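Long-range contacts in mandelate racemase/muconate lactonizing enzyme-like protein (Rubrobacter xylanophilus DSM 9941, PDB 3CYJ), which is of unknown function but belongs to the enolase superfamily, pairing an enolase-like N-terminal domain with a TIM-barrel domain, and carries a sodium ion in the model: residues Y143-L148 against D174-R179; A156-P161 against D335-S340. One frame throughout, in Å; residues are numbered along the deposited sequence. Where two conformers were deposited one is given.

Interaction 1 of 2, residues Y143-L148 against D174-R179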
# COMPACT_ATOMS: atom_id res chain seq x y z
N TYR A 143 41.75 8.66 13.60
CA TYR A 143 42.36 8.69 14.94
C TYR A 143 42.96 7.33 15.35
O TYR A 143 42.25 6.29 15.33
CB TYR A 143 41.34 9.05 16.00
CG TYR A 143 41.01 10.51 16.09
CD1 TYR A 143 41.53 11.43 15.20
CD2 TYR A 143 40.13 10.97 17.06
CE1 TYR A 143 41.20 12.80 15.29
CE2 TYR A 143 39.81 12.30 17.16
CZ TYR A 143 40.33 13.21 16.28
OH TYR A 143 39.96 14.55 16.41
N PRO A 144 44.22 7.33 15.79
CA PRO A 144 44.63 6.09 16.47
C PRO A 144 43.81 5.93 17.75
O PRO A 144 43.23 6.90 18.21
CB PRO A 144 46.13 6.31 16.78
CG PRO A 144 46.55 7.52 15.90
CD PRO A 144 45.28 8.36 15.79
N LEU A 145 43.79 4.72 18.31
CA LEU A 145 42.97 4.35 19.48
C LEU A 145 43.07 5.26 20.72
O LEU A 145 42.05 5.61 21.33
CB LEU A 145 43.36 2.94 19.89
CG LEU A 145 42.59 1.69 19.55
CD1 LEU A 145 41.51 1.90 18.50
CD2 LEU A 145 43.57 0.62 19.14
N ARG A 146 44.30 5.65 21.08
CA ARG A 146 44.59 6.56 22.20
C ARG A 146 43.95 7.91 22.00
O ARG A 146 43.37 8.47 22.93
CB ARG A 146 46.13 6.74 22.44
N ARG A 147 44.07 8.44 20.79
CA ARG A 147 43.58 9.78 20.54
C ARG A 147 42.01 9.78 20.52
O ARG A 147 41.35 10.74 20.97
CB ARG A 147 44.24 10.36 19.29
CG ARG A 147 43.33 11.22 18.46
CD ARG A 147 43.96 12.37 17.73
NE ARG A 147 45.41 12.34 17.58
CZ ARG A 147 46.13 13.44 17.68
NH1 ARG A 147 47.45 13.39 17.56
NH2 ARG A 147 45.52 14.60 17.92
N LEU A 148 41.45 8.69 20.03
CA LEU A 148 40.00 8.47 20.09
C LEU A 148 39.54 8.40 21.56
O LEU A 148 38.59 9.07 21.98
CB LEU A 148 39.66 7.19 19.32
CG LEU A 148 38.26 6.57 19.47
CD1 LEU A 148 37.18 7.51 18.86
CD2 LEU A 148 38.19 5.15 18.85
N ASP A 174 36.68 -1.75 13.43
CA ASP A 174 35.68 -1.05 14.24
C ASP A 174 35.31 -1.72 15.58
O ASP A 174 35.12 -1.02 16.57
CB ASP A 174 34.42 -0.78 13.39
CG ASP A 174 34.61 0.35 12.39
OD1 ASP A 174 35.47 1.26 12.64
OD2 ASP A 174 33.91 0.31 11.35
N PRO A 175 35.20 -3.07 15.62
CA PRO A 175 34.92 -3.69 16.92
C PRO A 175 35.90 -3.31 18.03
O PRO A 175 35.45 -2.93 19.10
CB PRO A 175 34.96 -5.18 16.63
CG PRO A 175 34.63 -5.25 15.14
CD PRO A 175 35.30 -4.07 14.55
N GLU A 176 37.20 -3.32 17.79
CA GLU A 176 38.06 -2.78 18.85
C GLU A 176 38.01 -1.28 19.04
O GLU A 176 38.21 -0.81 20.16
CB GLU A 176 39.50 -3.31 18.82
CG GLU A 176 40.30 -2.98 17.63
CD GLU A 176 41.80 -3.35 17.82
OE1 GLU A 176 42.46 -3.66 16.79
OE2 GLU A 176 42.31 -3.35 18.99
N ARG A 177 37.70 -0.51 17.99
CA ARG A 177 37.58 0.93 18.16
C ARG A 177 36.38 1.26 19.04
O ARG A 177 36.47 2.10 19.91
CB ARG A 177 37.54 1.66 16.82
CG ARG A 177 38.81 1.46 15.98
CD ARG A 177 38.81 2.24 14.68
NE ARG A 177 38.71 3.69 14.87
CZ ARG A 177 39.74 4.51 15.12
NH1 ARG A 177 40.97 4.00 15.24
NH2 ARG A 177 39.52 5.83 15.25
N VAL A 178 35.25 0.56 18.85
CA VAL A 178 34.09 0.81 19.72
C VAL A 178 34.28 0.27 21.15
O VAL A 178 33.87 0.90 22.11
CB VAL A 178 32.72 0.29 19.14
CG1 VAL A 178 32.35 1.06 17.86
CG2 VAL A 178 32.72 -1.20 18.88
N ARG A 179 34.94 -0.88 21.27
CA ARG A 179 35.32 -1.41 22.59
C ARG A 179 36.24 -0.47 23.36
O ARG A 179 36.03 -0.25 24.54
CB ARG A 179 35.91 -2.81 22.47
CG ARG A 179 34.77 -3.84 22.29
CD ARG A 179 35.24 -5.27 22.39
NE ARG A 179 36.34 -5.49 21.47
CZ ARG A 179 36.26 -6.29 20.40
NH1 ARG A 179 35.09 -6.95 20.17
NH2 ARG A 179 37.34 -6.43 19.59
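The R177 guanidinium turns its edge to the carbonyl oxygen of Y143 and one face to L148, whose CD2 sits 3.8 Å above its plane and toward the rim. The Y143 ring has R147 CG over one face and meets F140 edge-to-face. End-on, R177 grips a single acceptor with both terminal nitrogens: NH1 is 2.6 Å from Y143 O and NH2 is 2.8 Å from the same Y143 O. NH1 arrives almost in line with the C=O bond, while NH2 approaches in the carbonyl plane on a lone pair; sharing one atom bends both bonds, to 142° and 135°. R177 was modelled in two conformers, and the double grip is described for one. The contact joins the starts of two successive helices of the enolase-type barrel domain, 145-157 and 174-185, with strand 162-166 between them in sequence. P144 is the N-cap of the first helix, so the arginine holds the residue just before that cap. A bend at chi3 (60°) swings the guanidinium out of line with the rest of the R177 chain, whose CG packs against L145 CD1 at 3.7 Å. L148 CD2 also lies 3.7 Å from R177 O, and L148 packs on M165 of that strand.

Interaction 2 of 2, residues A156-P161 against D335-S340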
# COMPACT_ATOMS: atom_id res chain seq x y z
N ALA A 156 33.46 13.11 28.29
CA ALA A 156 32.69 12.48 29.38
C ALA A 156 33.06 13.08 30.74
O ALA A 156 32.17 13.40 31.53
CB ALA A 156 32.89 10.96 29.43
N ALA A 157 34.36 13.24 30.96
CA ALA A 157 34.95 13.88 32.13
C ALA A 157 34.45 15.32 32.33
O ALA A 157 34.34 15.78 33.49
CB ALA A 157 36.51 13.87 32.00
N ALA A 158 34.18 16.02 31.22
CA ALA A 158 33.56 17.34 31.25
C ALA A 158 32.06 17.29 31.56
O ALA A 158 31.38 18.31 31.50
CB ALA A 158 33.78 18.07 29.92
N GLY A 159 31.53 16.12 31.87
CA GLY A 159 30.09 16.05 32.20
C GLY A 159 29.15 16.01 30.99
O GLY A 159 27.93 16.18 31.16
N ILE A 160 29.68 15.82 29.78
CA ILE A 160 28.83 15.64 28.58
C ILE A 160 28.50 14.15 28.49
O ILE A 160 29.39 13.34 28.17
CB ILE A 160 29.52 16.12 27.27
CG1 ILE A 160 29.96 17.58 27.39
CG2 ILE A 160 28.59 15.92 26.04
CD1 ILE A 160 30.84 18.04 26.19
N PRO A 161 27.24 13.78 28.77
CA PRO A 161 26.85 12.38 28.97
C PRO A 161 26.51 11.60 27.67
O PRO A 161 25.94 10.51 27.75
CB PRO A 161 25.63 12.50 29.89
CG PRO A 161 24.98 13.81 29.48
CD PRO A 161 26.08 14.69 28.92
N ASP A 335 30.23 27.46 26.64
CA ASP A 335 30.83 26.23 27.21
C ASP A 335 29.76 25.13 27.40
O ASP A 335 28.69 25.40 27.95
CB ASP A 335 31.45 26.57 28.57
CG ASP A 335 32.42 25.51 29.06
OD1 ASP A 335 33.22 25.84 29.96
OD2 ASP A 335 32.41 24.35 28.57
N PRO A 336 30.07 23.91 26.92
CA PRO A 336 29.16 22.75 26.99
C PRO A 336 29.38 21.89 28.25
O PRO A 336 28.81 20.80 28.38
CB PRO A 336 29.55 21.94 25.74
CG PRO A 336 31.05 22.18 25.65
CD PRO A 336 31.20 23.65 26.01
N GLU A 337 30.24 22.37 29.14
CA GLU A 337 30.44 21.77 30.46
C GLU A 337 29.12 21.30 31.13
O GLU A 337 28.19 22.07 31.30
CB GLU A 337 31.17 22.82 31.35
CG GLU A 337 31.11 22.60 32.84
CD GLU A 337 32.09 21.52 33.31
OE1 GLU A 337 33.05 21.20 32.54
OE2 GLU A 337 31.90 20.99 34.45
N GLY A 338 29.04 20.04 31.50
CA GLY A 338 27.87 19.54 32.21
C GLY A 338 26.74 19.10 31.26
O GLY A 338 25.67 18.69 31.72
N GLY A 339 26.94 19.27 29.95
CA GLY A 339 26.13 18.58 28.96
C GLY A 339 25.19 19.42 28.14
O GLY A 339 24.50 18.91 27.24
N SER A 340 25.12 20.71 28.47
CA SER A 340 24.19 21.60 27.79
C SER A 340 24.86 22.90 27.32
O SER A 340 25.93 23.27 27.81
CB SER A 340 23.00 21.93 28.68
OG SER A 340 22.15 20.82 28.71
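I160 carries its CG1 branch anti to its own carbonyl carbon (chi1 -56°) and extends it through chi2 near 171°, which brings CD1 to the P336 ring, 4.1 Å from P336 CB. On the way, I160 CG1 passes 3.6 Å from P336 O. E337, whose CB leaves its backbone away from the other segment, doubles back by a bend at chi2 (78°), so that its carboxylate ends beside A158. There E337 OE1 lies 3.5 Å from A158 O, but both are acceptors and no bond forms.

The polar link is instead made by the backbone: G338 N donates to A158 O at 2.9 Å, in the carbonyl plane and nearly straight. A158 is the first residue past helix 145-157, which ends in a Schellman motif with G159 at C-prime. Facing it, P336-G339 form a type II turn, closed by G339 N to P336 O at 2.9 Å, with an Asx turn just ahead in which D335 OD2 accepts from E337 N. G159, G338 and G339 all have positive phi, and the lack of side chains lets the two bends press together: the CA atoms of I160 and G339 are 4.0 Å apart. P161 adds a further contact, its CD 3.9 Å from G339 CA. The helix end is thus tied to the connection before strand 340-341. I160 and P336 both also pack on V134 of barrel strand 132-137, and the backbones of G339 and V134 are hydrogen-bonded.

Overall arrangement
Both contacts use helix 145-157 of the barrel domain, interaction 1 at its beginning and interaction 2 at its end. Their centres are 21 Å apart and their nearest atoms about 9 Å, so they do not touch. Their segments alternate along the chain: 143-148, 156-161, 174-179, then 335-340. Interaction 1 is the more local in sequence, tying the helix to its successor, 174-185, around the barrel; interaction 2 spans 174 residues and brings the segment leading to strand 340-341, which pairs antiparallel with strand 132-137, against the turn that feeds strand 162-166. One barrel helix is thereby anchored at each end, to a neighbouring helix and to a late segment of the chain.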